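Local coordinates for protein Xaa-Pro dipeptidase (PDB 3I7M) that probably acts, in its full-length form, as a manganese-dependent metalloexopeptidase of family M24B, this chain being its N-terminal domain, at residues P54-P59 and F73-Y78; M20-N25 and A45-P50; P50-F55 and R95-E100. All coordinates share one frame; numbering follows the deposited sequence. Where two conformers were deposited one is given.

Contact 1: P54-P59 and F73-Y78; sequences PFIFAP and FPVIGY
Tyr78 sets its ring beside that of Phe57, with planes only 14° from parallel but slid so far apart that they barely overlap. The closest approach is Tyr78 CD2 to Phe57 CE2, 3.3 Å. Tyr78 reaches there because its CG stands between its own N and carbonyl carbon (chi1 83°), which swings the ring across to the neighbouring strand and brings CD2 to 3.4 Å from Ala58 O. A tyrosine suits the place: its carbons pack on phenylalanine while OH is hydrogen-bonded to Val43 N.

Ile76 serves two phenylalanines with separate branches. Its CG2 rests 3.8 Å from Phe57 CD1, whereas CD1, at the end of the longer branch, sits 3.5 Å from Phe55 CD1. On the opposite face of the sheet Ile56 CG2 and Val75 CG1 lie side by side, and helix 63-67 packs against both residues; Phe57 is met by helix 84-94. At the start of the pairing Pro54 CD stands 3.7 Å from the centroid of the Phe73 ring, squarely over one face, a CH-pi contact.

The backbones run parallel, their axes 27° apart, as the two strands of the beta-alpha-beta crossover 55-59, 63-67, 75-78. Ile56 N bonds to Pro74 O, Ile76 N to Ile56 O at 2.9 Å, Ala58 N to Ile76 O at 2.9 Å and Tyr78 N to Ala58 O. All these hydrogen bonds join main-chain groups, so the register does not depend on side-chain polarity, and the apolar side chains suit a pair covered by helices 63-67 and 84-94.

Contact 2: M20-N25 and A45-P50; sequences MTYLSN and ALVVFP
Tyr22 brings the phenol end of its ring against Ala45, whose CB lies 3.3 Å from Tyr22 OH and 3.4 Å from Tyr22 CE1. With CG anti to the main-chain nitrogen (chi1 179°), the ring reaches across to the partner strand, where CD1 also meets Val47 CG2 at 3.9 Å. An approach this close suits a side chain as small as alanine's. Further along the same face, Met20, built as selenomethionine, places CB 3.8 Å from Phe49 CD1; its SE is 5.4 Å from the centroid of that ring, an oblique Met-aromatic contact.

The other face carries Leu23 with Leu46 and Thr21 with Val48, the first pair branched at CG, the second beta-branched and suited to a strand. Leu23 CB closes to 3.3 Å from Leu46 O.

Two hydrogen-bonded antiparallel pairs hold these neighbours in step. Thr21 and Val48 are joined by two backbone hydrogen bonds, Thr21 N to Val48 O (2.8 Å) and Val48 N to Thr21 O, Leu23 and Leu46 likewise; Tyr22 and Val47 form the non-hydrogen-bonded pair between them.

The two strands lie in the middle of the mixed sheet, flanked by 55-59 beyond 45-48 and by 101-104 beyond 20-23. Helix 84-94 touches Met20 and Tyr22 on one face; helix 26-33 covers Leu23 and Leu46 on the other, where helix 5-15 meets Val48 and supplies Thr13, hydrogen-bonded to Thr21 OG1.

Contact 3: P50-F55 and R95-E100; sequences PDQDPF and RHVNPE
Gln52, Asp53 and Arg95 share one water molecule, which lies 2.7 Å from Gln52 OE1, 2.6 Å from Asp53 O and 3.0 Å from Arg95 NE, the last as a donor to it. The water thus joins an amide oxygen, a backbone carbonyl and the arginine side chain. The amide of Gln52 also binds directly: NE2 gives a nearly straight hydrogen bond to Arg95 O, 3.1 Å with 175° at the hydrogen, the acceptor lying in the amide plane. Glutamine fits because one planar group offers both a donor and an acceptor. A chi1 of 65° tucks CG in against the main chain, flanked by N and C, and the chain then extends, carrying OE1 to 3.3 Å from Arg95 CB while NE2 lies near Val97 CG2.

The carbonyl that receives this bond belongs to the turn at the end of helix 84-94. His96, with positive phi, is the C-prime residue of a Schellman motif in which Val97 N returns to Val92 O and His96 N to Lys93 O; Val97 itself packs back on Val92. The contact therefore fastens the exit of this helix to the loop between strands 45-48 and 55-59, at the surface of the creatinase/prolidase N-terminal domain.

Farther out, Phe55 CD2 comes over one face of the Arg95 guanidinium, 3.5 Å above its centre, with ring and guanidinium planes inclined by 37°. A second water sits in the guanidinium plane at its edge, 2.9 Å from Arg95 NH2 and 2.8 Å from Pro54 O. With an alanine in place of Arg95, both waters would probably lose a donor and Phe55 CD2 the guanidinium face it packs on. NH1 turns to Gln91 OE1 on helix 84-94.

How the contacts relate
Contact 2 and contact 1 follow each other along the chain and lie in one mixed sheet, their centres about 11 Å apart. Strands 20-23 and 45-48 are its two middle members, and contact 2 is centred about 3 Å from the centre of the chain, while contact 1 extends the sheet to the outermost strand 75-78. Contact 3 begins in the loop between strands 45-48 and 55-59, sharing Pro50 with contact 2 and Pro54 and Phe55 with contact 1; its centre is about 10 Å and 14 Å from theirs. There Phe49 CE2 lies 3.6 Å from Arg95 CD, tying the end of helix 84-94, which packs on one face of the sheet, to that connection.

Contact 1: P54-P59 and F73-Y78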
# COMPACT_ATOMS: atom_id res chain seq x y z
N PRO A 54 -0.14 3.81 8.96
CA PRO A 54 0.21 3.15 7.70
C PRO A 54 1.59 2.51 7.77
O PRO A 54 2.31 2.66 8.75
CB PRO A 54 0.26 4.28 6.72
CG PRO A 54 0.81 5.47 7.56
CD PRO A 54 0.16 5.25 8.93
N PHE A 55 1.98 1.83 6.70
CA PHE A 55 3.35 1.36 6.56
C PHE A 55 3.71 1.37 5.08
O PHE A 55 2.85 1.37 4.18
CB PHE A 55 3.58 -0.01 7.16
CG PHE A 55 2.89 -1.15 6.50
CD1 PHE A 55 3.47 -1.87 5.46
CD2 PHE A 55 1.66 -1.56 6.97
CE1 PHE A 55 2.81 -2.93 4.87
CE2 PHE A 55 0.99 -2.64 6.44
CZ PHE A 55 1.58 -3.36 5.38
N ILE A 56 5.00 1.40 4.80
CA ILE A 56 5.54 1.21 3.46
C ILE A 56 6.20 -0.17 3.40
O ILE A 56 6.84 -0.62 4.37
CB ILE A 56 6.52 2.30 3.07
CG1 ILE A 56 5.74 3.56 2.89
CG2 ILE A 56 7.32 1.97 1.82
CD1 ILE A 56 6.63 4.78 2.63
N PHE A 57 6.07 -0.85 2.26
CA PHE A 57 6.71 -2.13 1.99
C PHE A 57 7.55 -1.97 0.74
O PHE A 57 7.09 -1.39 -0.26
CB PHE A 57 5.66 -3.22 1.78
CG PHE A 57 6.23 -4.56 1.67
CD1 PHE A 57 6.43 -5.34 2.81
CD2 PHE A 57 6.59 -5.11 0.44
CE1 PHE A 57 7.01 -6.62 2.70
CE2 PHE A 57 7.16 -6.39 0.40
CZ PHE A 57 7.34 -7.09 1.54
N ALA A 58 8.83 -2.35 0.77
CA ALA A 58 9.75 -2.06 -0.27
C ALA A 58 10.83 -3.08 -0.39
O ALA A 58 11.09 -3.78 0.57
CB ALA A 58 10.40 -0.69 -0.05
N PRO A 59 11.55 -3.12 -1.51
CA PRO A 59 12.78 -3.92 -1.56
C PRO A 59 13.75 -3.44 -0.50
O PRO A 59 13.86 -2.26 -0.22
CB PRO A 59 13.28 -3.72 -2.97
CG PRO A 59 12.02 -3.16 -3.78
CD PRO A 59 11.29 -2.39 -2.78
N PHE A 73 6.59 6.42 9.79
CA PHE A 73 5.96 5.18 10.09
C PHE A 73 6.82 4.03 9.61
O PHE A 73 7.92 4.30 9.02
CB PHE A 73 4.59 5.18 9.42
CG PHE A 73 3.71 6.39 9.76
CD1 PHE A 73 3.14 6.49 11.01
CD2 PHE A 73 3.47 7.38 8.84
CE1 PHE A 73 2.34 7.55 11.36
CE2 PHE A 73 2.65 8.48 9.15
CZ PHE A 73 2.08 8.55 10.42
N PRO A 74 6.41 2.79 9.92
CA PRO A 74 7.28 1.67 9.52
C PRO A 74 7.55 1.54 8.01
O PRO A 74 6.74 1.93 7.16
CB PRO A 74 6.60 0.48 10.08
CG PRO A 74 5.84 1.01 11.24
CD PRO A 74 5.35 2.32 10.80
N VAL A 75 8.75 1.08 7.73
CA VAL A 75 9.18 0.66 6.40
C VAL A 75 9.72 -0.74 6.51
O VAL A 75 10.75 -1.00 7.21
CB VAL A 75 10.23 1.58 5.77
CG1 VAL A 75 10.51 1.13 4.30
CG2 VAL A 75 9.89 3.10 5.83
N ILE A 76 9.09 -1.67 5.80
CA ILE A 76 9.35 -3.06 5.87
C ILE A 76 10.00 -3.48 4.57
O ILE A 76 9.46 -3.25 3.49
CB ILE A 76 8.05 -3.91 6.07
CG1 ILE A 76 7.34 -3.52 7.37
CG2 ILE A 76 8.33 -5.39 6.06
CD1 ILE A 76 6.43 -2.37 7.23
N GLY A 77 11.17 -4.07 4.65
CA GLY A 77 11.83 -4.52 3.47
C GLY A 77 11.75 -5.99 3.21
O GLY A 77 11.47 -6.80 4.13
N TYR A 78 12.00 -6.33 1.98
CA TYR A 78 12.08 -7.74 1.59
C TYR A 78 13.24 -7.98 0.69
O TYR A 78 13.66 -7.16 -0.14
CB TYR A 78 10.77 -8.25 0.96
CG TYR A 78 10.58 -7.95 -0.51
CD1 TYR A 78 10.70 -8.91 -1.46
CD2 TYR A 78 10.19 -6.67 -0.92
CE1 TYR A 78 10.55 -8.68 -2.78
CE2 TYR A 78 10.01 -6.43 -2.28
CZ TYR A 78 10.15 -7.42 -3.19
OH TYR A 78 9.92 -7.18 -4.53

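Contact 2: M20-N25 and A45-P50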
# COMPACT_ATOMS: atom_id res chain seq x y z
N MSE A 20 -8.63 -1.40 4.18
CA MSE A 20 -7.31 -0.82 3.93
C MSE A 20 -7.32 -0.31 2.51
O MSE A 20 -8.14 -0.70 1.68
CB MSE A 20 -6.17 -1.75 4.14
CG MSE A 20 -6.23 -2.91 3.20
SE MSE A 20 -4.91 -4.25 3.63
CE MSE A 20 -5.00 -5.26 2.12
N THR A 21 -6.37 0.59 2.25
CA THR A 21 -6.03 1.08 0.92
C THR A 21 -4.61 0.65 0.61
O THR A 21 -3.71 0.92 1.42
CB THR A 21 -6.21 2.56 0.90
OG1 THR A 21 -7.62 2.84 0.97
CG2 THR A 21 -5.68 3.16 -0.37
N TYR A 22 -4.41 0.06 -0.57
CA TYR A 22 -3.09 -0.42 -1.02
C TYR A 22 -2.67 0.48 -2.14
O TYR A 22 -3.27 0.42 -3.24
CB TYR A 22 -3.23 -1.87 -1.45
CG TYR A 22 -1.93 -2.45 -1.95
CD1 TYR A 22 -1.08 -3.10 -1.07
CD2 TYR A 22 -1.63 -2.49 -3.27
CE1 TYR A 22 0.13 -3.61 -1.52
CE2 TYR A 22 -0.39 -3.02 -3.75
CZ TYR A 22 0.41 -3.60 -2.84
OH TYR A 22 1.65 -4.10 -3.28
N LEU A 23 -1.67 1.35 -1.93
CA LEU A 23 -1.15 2.30 -2.94
C LEU A 23 0.11 1.70 -3.57
O LEU A 23 1.02 1.24 -2.83
CB LEU A 23 -0.84 3.60 -2.27
CG LEU A 23 -2.05 4.29 -1.67
CD1 LEU A 23 -1.54 5.57 -0.99
CD2 LEU A 23 -3.19 4.56 -2.64
N SER A 24 0.08 1.65 -4.90
CA SER A 24 1.17 1.04 -5.70
C SER A 24 1.74 1.97 -6.74
O SER A 24 2.75 1.57 -7.39
CB SER A 24 0.60 -0.21 -6.38
OG SER A 24 -0.55 0.12 -7.18
N ASN A 25 1.10 3.09 -7.05
CA ASN A 25 1.55 3.96 -8.13
C ASN A 25 2.79 4.72 -7.63
O ASN A 25 2.67 5.43 -6.68
CB ASN A 25 0.41 4.89 -8.56
CG ASN A 25 0.72 5.75 -9.73
OD1 ASN A 25 1.89 5.86 -10.18
ND2 ASN A 25 -0.30 6.34 -10.28
N ALA A 45 5.02 -0.58 -1.99
CA ALA A 45 3.62 -0.25 -1.68
C ALA A 45 3.55 0.60 -0.46
O ALA A 45 4.43 0.56 0.41
CB ALA A 45 2.85 -1.59 -1.42
N LEU A 46 2.46 1.34 -0.36
CA LEU A 46 2.14 2.14 0.82
C LEU A 46 0.73 1.75 1.25
O LEU A 46 -0.20 1.86 0.44
CB LEU A 46 2.29 3.62 0.54
CG LEU A 46 2.35 4.56 1.74
CD1 LEU A 46 2.91 5.92 1.31
CD2 LEU A 46 0.97 4.66 2.32
N VAL A 47 0.58 1.19 2.44
CA VAL A 47 -0.68 0.64 2.93
C VAL A 47 -1.24 1.54 3.98
O VAL A 47 -0.56 1.90 4.93
CB VAL A 47 -0.51 -0.75 3.48
CG1 VAL A 47 -1.83 -1.30 4.06
CG2 VAL A 47 0.10 -1.64 2.36
N VAL A 48 -2.48 1.95 3.77
CA VAL A 48 -3.14 2.92 4.64
C VAL A 48 -4.41 2.25 5.23
O VAL A 48 -5.13 1.49 4.58
CB VAL A 48 -3.60 4.15 3.85
CG1 VAL A 48 -4.40 5.22 4.72
CG2 VAL A 48 -2.43 4.83 3.13
N PHE A 49 -4.64 2.48 6.54
CA PHE A 49 -5.77 1.92 7.25
C PHE A 49 -6.68 3.03 7.68
O PHE A 49 -6.26 4.18 7.82
CB PHE A 49 -5.28 1.15 8.49
CG PHE A 49 -4.39 -0.01 8.15
CD1 PHE A 49 -4.94 -1.21 7.74
CD2 PHE A 49 -3.02 0.10 8.21
CE1 PHE A 49 -4.15 -2.31 7.40
CE2 PHE A 49 -2.18 -0.98 7.88
CZ PHE A 49 -2.75 -2.20 7.45
N PRO A 50 -7.92 2.66 7.96
CA PRO A 50 -8.87 3.71 8.34
C PRO A 50 -8.68 4.23 9.75
O PRO A 50 -9.12 5.38 10.06
CB PRO A 50 -10.20 3.02 8.26
CG PRO A 50 -9.97 1.56 8.36
CD PRO A 50 -8.56 1.38 7.70

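Contact 3: P50-F55 and R95-E100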
# COMPACT_ATOMS: atom_id res chain seq x y z
N PRO A 50 -7.92 2.66 7.96
CA PRO A 50 -8.87 3.71 8.34
C PRO A 50 -8.68 4.23 9.75
O PRO A 50 -9.12 5.38 10.06
CB PRO A 50 -10.20 3.02 8.26
CG PRO A 50 -9.97 1.56 8.36
CD PRO A 50 -8.56 1.38 7.70
N ASP A 51 -8.04 3.44 10.59
CA ASP A 51 -8.03 3.71 12.02
C ASP A 51 -6.72 3.38 12.73
O ASP A 51 -6.67 3.26 13.97
CB ASP A 51 -9.21 2.95 12.63
CG ASP A 51 -9.06 1.45 12.49
OD1 ASP A 51 -8.13 1.00 11.75
OD2 ASP A 51 -9.93 0.74 13.08
N GLN A 52 -5.63 3.31 11.97
CA GLN A 52 -4.33 3.01 12.56
C GLN A 52 -3.25 3.41 11.58
O GLN A 52 -3.59 3.81 10.46
CB GLN A 52 -4.24 1.54 12.97
CG GLN A 52 -4.31 0.54 11.81
CD GLN A 52 -4.03 -0.89 12.24
OE1 GLN A 52 -2.91 -1.22 12.70
NE2 GLN A 52 -5.01 -1.72 12.12
N ASP A 53 -2.00 3.37 12.00
CA ASP A 53 -0.90 3.89 11.26
C ASP A 53 -0.63 3.08 9.98
O ASP A 53 -0.83 1.84 9.94
CB ASP A 53 0.38 3.88 12.10
CG ASP A 53 0.37 4.92 13.24
OD1 ASP A 53 -0.54 5.81 13.30
OD2 ASP A 53 1.36 4.82 13.97
N PRO A 54 -0.14 3.81 8.96
CA PRO A 54 0.21 3.15 7.70
C PRO A 54 1.59 2.51 7.77
O PRO A 54 2.31 2.66 8.75
CB PRO A 54 0.26 4.28 6.72
CG PRO A 54 0.81 5.47 7.56
CD PRO A 54 0.16 5.25 8.93
N PHE A 55 1.98 1.83 6.70
CA PHE A 55 3.35 1.36 6.56
C PHE A 55 3.71 1.37 5.08
O PHE A 55 2.85 1.37 4.18
CB PHE A 55 3.58 -0.01 7.16
CG PHE A 55 2.89 -1.15 6.50
CD1 PHE A 55 3.47 -1.87 5.46
CD2 PHE A 55 1.66 -1.56 6.97
CE1 PHE A 55 2.81 -2.93 4.87
CE2 PHE A 55 0.99 -2.64 6.44
CZ PHE A 55 1.58 -3.36 5.38
N ARG A 95 -1.48 -6.46 12.28
CA ARG A 95 -2.18 -5.25 12.64
C ARG A 95 -3.66 -5.55 12.87
O ARG A 95 -4.48 -4.63 12.99
CB ARG A 95 -1.98 -4.19 11.54
CG ARG A 95 -0.61 -3.61 11.62
CD ARG A 95 -0.31 -2.75 10.40
NE ARG A 95 0.91 -2.00 10.52
CZ ARG A 95 2.13 -2.50 10.36
NH1 ARG A 95 2.32 -3.79 10.04
NH2 ARG A 95 3.19 -1.69 10.45
N HIS A 96 -3.98 -6.83 12.98
CA HIS A 96 -5.32 -7.31 13.33
C HIS A 96 -6.38 -6.98 12.32
O HIS A 96 -7.55 -6.77 12.67
CB HIS A 96 -5.70 -6.83 14.74
CG HIS A 96 -4.63 -7.07 15.76
ND1 HIS A 96 -4.23 -8.34 16.12
CD2 HIS A 96 -3.81 -6.22 16.42
CE1 HIS A 96 -3.24 -8.26 16.99
NE2 HIS A 96 -2.96 -6.98 17.19
N VAL A 97 -5.98 -6.96 11.04
CA VAL A 97 -6.89 -6.70 9.95
C VAL A 97 -7.05 -7.94 9.12
O VAL A 97 -6.07 -8.55 8.64
CB VAL A 97 -6.40 -5.52 9.08
CG1 VAL A 97 -7.25 -5.45 7.79
CG2 VAL A 97 -6.36 -4.22 9.87
N ASN A 98 -8.31 -8.37 8.95
CA ASN A 98 -8.67 -9.43 8.02
C ASN A 98 -9.45 -8.70 6.97
O ASN A 98 -10.66 -8.45 7.16
CB ASN A 98 -9.52 -10.51 8.69
CG ASN A 98 -10.02 -11.59 7.72
OD1 ASN A 98 -9.53 -11.73 6.60
ND2 ASN A 98 -10.99 -12.38 8.18
N PRO A 99 -8.79 -8.31 5.86
CA PRO A 99 -9.45 -7.33 4.99
C PRO A 99 -10.67 -7.81 4.25
O PRO A 99 -10.70 -8.92 3.65
CB PRO A 99 -8.37 -6.92 4.00
CG PRO A 99 -7.39 -7.97 4.02
CD PRO A 99 -7.42 -8.61 5.40
N GLU A 100 -11.67 -6.97 4.24
CA GLU A 100 -12.85 -7.21 3.43
C GLU A 100 -12.74 -6.30 2.23
O GLU A 100 -11.99 -6.65 1.31
CB GLU A 100 -14.13 -7.01 4.25
CG GLU A 100 -14.25 -8.11 5.32
CD GLU A 100 -15.56 -8.10 6.10
OE1 GLU A 100 -16.54 -7.50 5.64
OE2 GLU A 100 -15.56 -8.71 7.18
O HOH W 1 -0.69 0.10 11.93
O HOH W 2 2.31 0.98 10.95